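Local coordinates for protein (hdlp (histone deacetylase-like protein)) (Aquifex aeolicus, PDB 1C3P) that is probably a zinc-dependent histone deacetylase-like hydrolase, with a probable role in acetoin degradation, and is bound by the inhibitors TSA and SAHA, at residues 112-117 with 250-255; 149-154 with 160-165. One frame throughout, in Å; residues are numbered along the deposited sequence.

Contact 1 of 2, residues 112-117 with 250-255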
ATOM      1  N   GLN A 112      -7.477  -9.424  -9.616  1.00 16.82           N
ATOM      2  CA  GLN A 112      -8.049  -8.790 -10.801  1.00 20.13           C
ATOM      3  C   GLN A 112      -7.039  -7.837 -11.423  1.00 23.99           C
ATOM      4  O   GLN A 112      -6.909  -7.768 -12.639  1.00 17.94           O
ATOM      5  CB  GLN A 112      -9.328  -8.031 -10.446  1.00 22.39           C
ATOM      6  CG  GLN A 112     -10.431  -8.929  -9.923  1.00 21.17           C
ATOM      7  CD  GLN A 112     -11.662  -8.156  -9.542  1.00 24.82           C
ATOM      8  OE1 GLN A 112     -12.573  -7.954 -10.360  1.00 25.62           O
ATOM      9  NE2 GLN A 112     -11.696  -7.693  -8.301  1.00 13.16           N
ATOM     10  N   ALA A 113      -6.333  -7.076 -10.595  1.00 15.60           N
ATOM     11  CA  ALA A 113      -5.323  -6.167 -11.134  1.00 15.04           C
ATOM     12  C   ALA A 113      -4.273  -6.972 -11.897  1.00 14.84           C
ATOM     13  O   ALA A 113      -3.810  -6.573 -12.965  1.00 21.05           O
ATOM     14  CB  ALA A 113      -4.657  -5.391 -10.019  1.00 18.65           C
ATOM     15  N   ILE A 114      -3.875  -8.103 -11.342  1.00 16.45           N
ATOM     16  CA  ILE A 114      -2.884  -8.913 -12.033  1.00 15.38           C
ATOM     17  C   ILE A 114      -3.460  -9.488 -13.323  1.00 18.02           C
ATOM     18  O   ILE A 114      -2.777  -9.514 -14.361  1.00 20.38           O
ATOM     19  CB  ILE A 114      -2.366 -10.033 -11.144  1.00 15.22           C
ATOM     20  CG1 ILE A 114      -1.610  -9.413  -9.953  1.00 19.28           C
ATOM     21  CG2 ILE A 114      -1.417 -10.929 -11.948  1.00 15.72           C
ATOM     22  CD1 ILE A 114      -1.335 -10.419  -8.809  1.00 13.43           C
ATOM     23  N   GLU A 115      -4.713  -9.936 -13.269  1.00 15.27           N
ATOM     24  CA  GLU A 115      -5.374 -10.484 -14.469  1.00 21.48           C
ATOM     25  C   GLU A 115      -5.355  -9.451 -15.594  1.00 23.55           C
ATOM     26  O   GLU A 115      -5.049  -9.770 -16.746  1.00 23.03           O
ATOM     27  CB  GLU A 115      -6.831 -10.875 -14.177  1.00 21.76           C
ATOM     28  CG  GLU A 115      -6.996 -12.108 -13.314  1.00 15.78           C
ATOM     29  CD  GLU A 115      -8.435 -12.336 -12.871  1.00 20.04           C
ATOM     30  OE1 GLU A 115      -9.325 -11.518 -13.207  1.00 21.48           O
ATOM     31  OE2 GLU A 115      -8.685 -13.334 -12.170  1.00 26.59           O
ATOM     32  N   GLU A 116      -5.688  -8.211 -15.252  1.00 22.73           N
ATOM     33  CA  GLU A 116      -5.715  -7.131 -16.231  1.00 20.54           C
ATOM     34  C   GLU A 116      -4.344  -6.856 -16.807  1.00 25.39           C
ATOM     35  O   GLU A 116      -4.201  -6.662 -18.018  1.00 22.87           O
ATOM     36  CB  GLU A 116      -6.268  -5.866 -15.596  1.00 18.40           C
ATOM     37  CG  GLU A 116      -7.742  -5.946 -15.292  1.00 19.76           C
ATOM     38  CD  GLU A 116      -8.545  -6.307 -16.530  1.00 27.24           C
ATOM     39  OE1 GLU A 116      -8.452  -5.577 -17.535  1.00 18.44           O
ATOM     40  OE2 GLU A 116      -9.258  -7.322 -16.498  1.00 23.17           O
ATOM     41  N   PHE A 117      -3.334  -6.840 -15.943  1.00 18.78           N
ATOM     42  CA  PHE A 117      -1.977  -6.595 -16.399  1.00 22.11           C
ATOM     43  C   PHE A 117      -1.532  -7.677 -17.381  1.00 23.87           C
ATOM     44  O   PHE A 117      -0.882  -7.382 -18.386  1.00 24.40           O
ATOM     45  CB  PHE A 117      -1.009  -6.583 -15.221  1.00 23.14           C
ATOM     46  CG  PHE A 117       0.405  -6.255 -15.611  1.00 24.06           C
ATOM     47  CD1 PHE A 117       0.778  -4.942 -15.871  1.00 19.67           C
ATOM     48  CD2 PHE A 117       1.355  -7.267 -15.757  1.00 24.08           C
ATOM     49  CE1 PHE A 117       2.086  -4.631 -16.270  1.00 23.68           C
ATOM     50  CE2 PHE A 117       2.662  -6.967 -16.156  1.00 24.04           C
ATOM     51  CZ  PHE A 117       3.025  -5.648 -16.412  1.00 19.62           C
ATOM     52  N   VAL A 250       8.406  -9.396 -13.971  1.00 23.83           N
ATOM     53  CA  VAL A 250       7.231  -8.611 -13.653  1.00 19.67           C
ATOM     54  C   VAL A 250       7.395  -8.033 -12.258  1.00 20.78           C
ATOM     55  O   VAL A 250       8.083  -8.619 -11.437  1.00 19.60           O
ATOM     56  CB  VAL A 250       5.945  -9.487 -13.702  1.00 20.88           C
ATOM     57  CG1 VAL A 250       6.018 -10.623 -12.698  1.00 18.18           C
ATOM     58  CG2 VAL A 250       4.741  -8.633 -13.427  1.00 16.71           C
ATOM     59  N   TYR A 251       6.790  -6.879 -12.002  1.00 18.75           N
ATOM     60  CA  TYR A 251       6.890  -6.271 -10.679  1.00 22.44           C
ATOM     61  C   TYR A 251       5.554  -5.688 -10.213  1.00 20.28           C
ATOM     62  O   TYR A 251       4.684  -5.358 -11.026  1.00 19.91           O
ATOM     63  CB  TYR A 251       7.970  -5.164 -10.677  1.00 16.57           C
ATOM     64  CG  TYR A 251       7.515  -3.805 -11.197  1.00 22.36           C
ATOM     65  CD1 TYR A 251       6.908  -2.880 -10.344  1.00 18.12           C
ATOM     66  CD2 TYR A 251       7.683  -3.449 -12.539  1.00 20.04           C
ATOM     67  CE1 TYR A 251       6.482  -1.654 -10.806  1.00 20.40           C
ATOM     68  CE2 TYR A 251       7.252  -2.197 -13.022  1.00 16.60           C
ATOM     69  CZ  TYR A 251       6.652  -1.316 -12.150  1.00 14.68           C
ATOM     70  OH  TYR A 251       6.182  -0.094 -12.584  1.00 21.79           O
ATOM     71  N   LEU A 252       5.390  -5.598  -8.890  1.00 17.90           N
ATOM     72  CA  LEU A 252       4.207  -4.995  -8.279  1.00 18.58           C
ATOM     73  C   LEU A 252       4.740  -3.865  -7.412  1.00 15.49           C
ATOM     74  O   LEU A 252       5.824  -3.973  -6.826  1.00 18.82           O
ATOM     75  CB  LEU A 252       3.430  -5.988  -7.393  1.00 17.55           C
ATOM     76  CG  LEU A 252       2.918  -7.243  -8.093  1.00 23.36           C
ATOM     77  CD1 LEU A 252       4.019  -8.283  -8.101  1.00 27.78           C
ATOM     78  CD2 LEU A 252       1.716  -7.789  -7.341  1.00 27.29           C
ATOM     79  N   LEU A 253       3.974  -2.790  -7.345  1.00 16.80           N
ATOM     80  CA  LEU A 253       4.343  -1.584  -6.601  1.00 17.50           C
ATOM     81  C   LEU A 253       3.199  -1.199  -5.681  1.00 20.22           C
ATOM     82  O   LEU A 253       2.058  -1.101  -6.131  1.00 18.14           O
ATOM     83  CB  LEU A 253       4.595  -0.448  -7.609  1.00 15.49           C
ATOM     84  CG  LEU A 253       4.724   0.999  -7.147  1.00 17.75           C
ATOM     85  CD1 LEU A 253       5.981   1.127  -6.293  1.00 20.85           C
ATOM     86  CD2 LEU A 253       4.823   1.930  -8.377  1.00 19.05           C
ATOM     87  N   GLN A 254       3.493  -0.977  -4.402  1.00 16.50           N
ATOM     88  CA  GLN A 254       2.445  -0.602  -3.456  1.00 16.48           C
ATOM     89  C   GLN A 254       2.661   0.872  -3.156  1.00 16.12           C
ATOM     90  O   GLN A 254       3.787   1.350  -2.920  1.00 13.97           O
ATOM     91  CB  GLN A 254       2.480  -1.508  -2.198  1.00 25.58           C
ATOM     92  CG  GLN A 254       3.219  -0.990  -0.993  1.00 36.40           C
ATOM     93  CD  GLN A 254       2.296  -0.388   0.063  1.00 33.18           C
ATOM     94  OE1 GLN A 254       1.557  -1.101   0.772  1.00 21.05           O
ATOM     95  NE2 GLN A 254       2.330   0.932   0.174  1.00 22.85           N
ATOM     96  N   LEU A 255       1.552   1.599  -3.180  1.00 14.42           N
ATOM     97  CA  LEU A 255       1.563   3.040  -3.047  1.00 17.99           C
ATOM     98  C   LEU A 255       0.776   3.638  -1.906  1.00 19.32           C
ATOM     99  O   LEU A 255      -0.094   4.484  -2.143  1.00 21.23           O
ATOM    100  CB  LEU A 255       1.045   3.606  -4.378  1.00 20.68           C
ATOM    101  CG  LEU A 255       1.867   3.097  -5.561  1.00 22.90           C
ATOM    102  CD1 LEU A 255       1.093   3.219  -6.857  1.00 29.36           C
ATOM    103  CD2 LEU A 255       3.175   3.874  -5.606  1.00 14.80           C
TER
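The Phe117 ring meets the CG2 methyl of Val250 obliquely. Its closest atom is CE2, 3.8 Å from Val250 CG2. Phe117 has CG anti to the backbone N (chi1 -177°), which carries the ring from the helix to the start of the strand. The two side chains run past each other in opposite directions. Tyr251 has the other ring, and its CB points away from the helix. Leu253 CB lies in the plane of this ring, at its edge.

One helical turn before Phe117, Ile114 reaches Leu252 through branch ends. Ile114 CD1 is 4.3 Å from Leu252 CD2, a looser touch. No hydrogen bond crosses between the segments. Tyr153 and Leu154 of helix 146-156 also touch Ile114, and Leu154 touches Leu252 as well. Tyr251 and Leu253 instead pack on helix 272-286, and Tyr251 OH is hydrogen-bonded to Gly287 O.

The contact is apolar packing, away from the metal-binding residues. It sets helix 98-118 against strand 250-254 of the parallel eight-stranded sheet, helices lying on both faces, as in the alpha/beta fold of the arginase and deacetylase families.

Contact 2 of 2, residues 149-154 with 160-165; sequences VGIEYL and KRILYI
Ile151 and Leu154 of helix 146-156 pack on Ile162 and Tyr164 of strand 162-166. This is the helix-to-strand half of a beta-alpha-beta crossover from strand 122-125 through helix 146-156 to strand 162-166. The helix and strand segments run nearly antiparallel, at 165°, with their axes 9.9 Å apart.

The contacts between side chains are all apolar. Ile151 touches two residues of the strand. Its CD1 lies 4.0 Å from Tyr164 CB, at the root of the side chain, and is oblique to the ring. The two side chains cross at about a right angle. Ile151 CG1 is 4.2 Å from Ile162 CG2. Phe179 of helix 173-179 also touches Ile151, and Val175 of the same helix touches Tyr164.

The polar bonds lie within the helix or lead outside the contact. Leu154 N donates to Gly150 O (3.0 Å). Tyr164 OH is hydrogen-bonded to Asp166 OD2, which ties down the polar end of a buried side chain. The Tyr164 side chain lies about 7 Å from that of Asp168, a zinc-site residue; no zinc is bound to this chain here.

The tightest approach is made by the delta methyl of Ile162. CG1 is anti to the carbonyl carbon (chi1 -58°) and CD1 anti to CA (chi2 166°). This extended arm ends at the helix, with CD1 3.6 Å from Leu154 CB and 3.8 Å from Ile151 O.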
ATOM      1  N   VAL A 149      -0.456 -13.080  -1.785  1.00 12.49           N
ATOM      2  CA  VAL A 149      -1.391 -13.897  -2.548  1.00 15.31           C
ATOM      3  C   VAL A 149      -1.104 -13.624  -4.017  1.00 20.14           C
ATOM      4  O   VAL A 149      -0.989 -14.555  -4.825  1.00 17.32           O
ATOM      5  CB  VAL A 149      -2.853 -13.525  -2.233  1.00 14.77           C
ATOM      6  CG1 VAL A 149      -3.825 -14.170  -3.242  1.00 14.68           C
ATOM      7  CG2 VAL A 149      -3.195 -13.981  -0.829  1.00 12.50           C
ATOM      8  N   GLY A 150      -0.963 -12.345  -4.357  1.00 15.45           N
ATOM      9  CA  GLY A 150      -0.707 -11.976  -5.742  1.00 20.96           C
ATOM     10  C   GLY A 150       0.596 -12.508  -6.314  1.00 24.16           C
ATOM     11  O   GLY A 150       0.650 -12.954  -7.469  1.00 19.50           O
ATOM     12  N   ILE A 151       1.657 -12.442  -5.521  1.00 16.67           N
ATOM     13  CA  ILE A 151       2.960 -12.931  -5.961  1.00 19.56           C
ATOM     14  C   ILE A 151       2.918 -14.449  -6.137  1.00 22.66           C
ATOM     15  O   ILE A 151       3.485 -14.972  -7.091  1.00 20.08           O
ATOM     16  CB  ILE A 151       4.052 -12.509  -4.966  1.00 16.46           C
ATOM     17  CG1 ILE A 151       4.264 -10.987  -5.067  1.00 12.31           C
ATOM     18  CG2 ILE A 151       5.362 -13.281  -5.229  1.00 17.93           C
ATOM     19  CD1 ILE A 151       5.132 -10.417  -3.952  1.00 18.71           C
ATOM     20  N   GLU A 152       2.245 -15.157  -5.232  1.00 19.71           N
ATOM     21  CA  GLU A 152       2.144 -16.608  -5.351  1.00 13.85           C
ATOM     22  C   GLU A 152       1.268 -16.943  -6.544  1.00 16.85           C
ATOM     23  O   GLU A 152       1.449 -17.964  -7.205  1.00 19.25           O
ATOM     24  CB  GLU A 152       1.558 -17.219  -4.080  1.00 20.21           C
ATOM     25  CG  GLU A 152       2.539 -17.193  -2.924  1.00 22.16           C
ATOM     26  CD  GLU A 152       3.722 -18.118  -3.142  1.00 26.94           C
ATOM     27  OE1 GLU A 152       4.667 -18.051  -2.340  1.00 25.03           O
ATOM     28  OE2 GLU A 152       3.702 -18.919  -4.100  1.00 24.95           O
ATOM     29  N   TYR A 153       0.323 -16.055  -6.843  1.00 14.74           N
ATOM     30  CA  TYR A 153      -0.542 -16.271  -8.000  1.00 17.71           C
ATOM     31  C   TYR A 153       0.363 -16.263  -9.243  1.00 20.00           C
ATOM     32  O   TYR A 153       0.243 -17.115 -10.131  1.00 19.61           O
ATOM     33  CB  TYR A 153      -1.586 -15.141  -8.084  1.00 13.26           C
ATOM     34  CG  TYR A 153      -2.437 -15.173  -9.332  1.00 16.36           C
ATOM     35  CD1 TYR A 153      -3.600 -15.949  -9.408  1.00 18.41           C
ATOM     36  CD2 TYR A 153      -2.063 -14.433 -10.448  1.00 21.16           C
ATOM     37  CE1 TYR A 153      -4.368 -15.970 -10.591  1.00 21.03           C
ATOM     38  CE2 TYR A 153      -2.807 -14.446 -11.610  1.00 19.76           C
ATOM     39  CZ  TYR A 153      -3.951 -15.201 -11.686  1.00 25.97           C
ATOM     40  OH  TYR A 153      -4.666 -15.150 -12.862  1.00 23.15           O
ATOM     41  N   LEU A 154       1.283 -15.306  -9.295  1.00 17.78           N
ATOM     42  CA  LEU A 154       2.204 -15.196 -10.428  1.00 17.26           C
ATOM     43  C   LEU A 154       3.175 -16.390 -10.475  1.00 19.69           C
ATOM     44  O   LEU A 154       3.482 -16.914 -11.555  1.00 22.91           O
ATOM     45  CB  LEU A 154       2.973 -13.871 -10.347  1.00 20.44           C
ATOM     46  CG  LEU A 154       2.160 -12.611 -10.693  1.00 19.57           C
ATOM     47  CD1 LEU A 154       2.900 -11.346 -10.236  1.00 22.48           C
ATOM     48  CD2 LEU A 154       1.901 -12.589 -12.222  1.00 20.84           C
ATOM     49  N   LYS A 160       9.262 -16.591 -12.595  1.00 24.79           N
ATOM     50  CA  LYS A 160      10.368 -16.979 -11.723  1.00 24.26           C
ATOM     51  C   LYS A 160      11.215 -15.824 -11.204  1.00 21.12           C
ATOM     52  O   LYS A 160      12.165 -16.030 -10.440  1.00 22.43           O
ATOM     53  CB  LYS A 160      11.251 -17.986 -12.467  1.00 22.86           C
ATOM     54  CG  LYS A 160      10.531 -19.297 -12.748  1.00 43.16           C
ATOM     55  CD  LYS A 160      11.212 -20.152 -13.817  1.00 54.05           C
ATOM     56  CE  LYS A 160      12.672 -20.451 -13.509  1.00 62.87           C
ATOM     57  NZ  LYS A 160      13.531 -19.236 -13.614  1.00 68.11           N
ATOM     58  N   ARG A 161      10.891 -14.610 -11.632  1.00 19.68           N
ATOM     59  CA  ARG A 161      11.619 -13.425 -11.176  1.00 20.84           C
ATOM     60  C   ARG A 161      10.603 -12.317 -10.973  1.00 18.98           C
ATOM     61  O   ARG A 161      10.285 -11.561 -11.891  1.00 23.57           O
ATOM     62  CB  ARG A 161      12.670 -12.976 -12.199  1.00 26.02           C
ATOM     63  CG  ARG A 161      13.824 -13.959 -12.413  1.00 28.47           C
ATOM     64  CD  ARG A 161      14.911 -13.326 -13.280  1.00 30.38           C
ATOM     65  NE  ARG A 161      14.430 -12.909 -14.596  1.00 32.99           N
ATOM     66  CZ  ARG A 161      14.147 -13.735 -15.605  1.00 40.49           C
ATOM     67  NH1 ARG A 161      14.297 -15.046 -15.465  1.00 31.49           N
ATOM     68  NH2 ARG A 161      13.702 -13.247 -16.757  1.00 38.54           N
ATOM     69  N   ILE A 162      10.090 -12.219  -9.758  1.00 19.82           N
ATOM     70  CA  ILE A 162       9.069 -11.222  -9.448  1.00 17.81           C
ATOM     71  C   ILE A 162       9.615 -10.192  -8.466  1.00 14.71           C
ATOM     72  O   ILE A 162      10.198 -10.548  -7.465  1.00 17.99           O
ATOM     73  CB  ILE A 162       7.861 -11.945  -8.842  1.00 18.33           C
ATOM     74  CG1 ILE A 162       7.367 -12.983  -9.852  1.00 18.15           C
ATOM     75  CG2 ILE A 162       6.776 -10.956  -8.488  1.00 13.65           C
ATOM     76  CD1 ILE A 162       6.405 -13.987  -9.300  1.00 22.52           C
ATOM     77  N   LEU A 163       9.427  -8.912  -8.764  1.00 16.93           N
ATOM     78  CA  LEU A 163       9.928  -7.868  -7.888  1.00 20.73           C
ATOM     79  C   LEU A 163       8.751  -7.183  -7.237  1.00 18.40           C
ATOM     80  O   LEU A 163       7.758  -6.914  -7.894  1.00 18.65           O
ATOM     81  CB  LEU A 163      10.731  -6.841  -8.703  1.00 18.45           C
ATOM     82  CG  LEU A 163      11.106  -5.503  -8.056  1.00 19.99           C
ATOM     83  CD1 LEU A 163      12.077  -5.753  -6.902  1.00 15.66           C
ATOM     84  CD2 LEU A 163      11.715  -4.574  -9.089  1.00 18.74           C
ATOM     85  N   TYR A 164       8.856  -6.928  -5.940  1.00 16.97           N
ATOM     86  CA  TYR A 164       7.814  -6.208  -5.214  1.00 11.76           C
ATOM     87  C   TYR A 164       8.475  -4.965  -4.622  1.00 15.67           C
ATOM     88  O   TYR A 164       9.516  -5.055  -3.965  1.00 16.07           O
ATOM     89  CB  TYR A 164       7.248  -7.072  -4.095  1.00 14.07           C
ATOM     90  CG  TYR A 164       6.234  -6.348  -3.244  1.00 14.51           C
ATOM     91  CD1 TYR A 164       4.940  -6.077  -3.703  1.00 27.08           C
ATOM     92  CD2 TYR A 164       6.582  -5.926  -1.971  1.00 21.45           C
ATOM     93  CE1 TYR A 164       4.022  -5.395  -2.873  1.00 26.21           C
ATOM     94  CE2 TYR A 164       5.701  -5.263  -1.162  1.00 21.89           C
ATOM     95  CZ  TYR A 164       4.433  -5.001  -1.599  1.00 16.35           C
ATOM     96  OH  TYR A 164       3.597  -4.361  -0.705  1.00 27.44           O
ATOM     97  N   ILE A 165       7.889  -3.795  -4.867  1.00 14.52           N
ATOM     98  CA  ILE A 165       8.439  -2.544  -4.354  1.00 18.37           C
ATOM     99  C   ILE A 165       7.365  -1.925  -3.461  1.00 20.75           C
ATOM    100  O   ILE A 165       6.222  -1.748  -3.884  1.00 16.67           O
ATOM    101  CB  ILE A 165       8.777  -1.571  -5.493  1.00 13.31           C
ATOM    102  CG1 ILE A 165       9.789  -2.217  -6.445  1.00 17.28           C
ATOM    103  CG2 ILE A 165       9.292  -0.262  -4.916  1.00 13.06           C
ATOM    104  CD1 ILE A 165       9.946  -1.469  -7.780  1.00 15.02           C
TER

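How the contacts relate
Contacts 1 and 2 lie on neighbouring strands of one sheet, with their centres 9 Å apart. The strands are joined by probable hydrogen bonds from Ile165 N to Leu252 O and from Gln254 N to Ile165 O, both 2.9 Å. The helices of the two contacts pack side by side over these strands, with Tyr153 also touching Val111 of helix 98-118. Apolar packing thus continues from 112-117 to 160-165. Along the chain, residues 149-165 fall between the two segments of contact 1. Towards the zinc site, Gln254 CG is 3.4 Å from Tyr164 OH. The side chain of Tyr164 lies about 10 Å from that of His170, another residue of the zinc site.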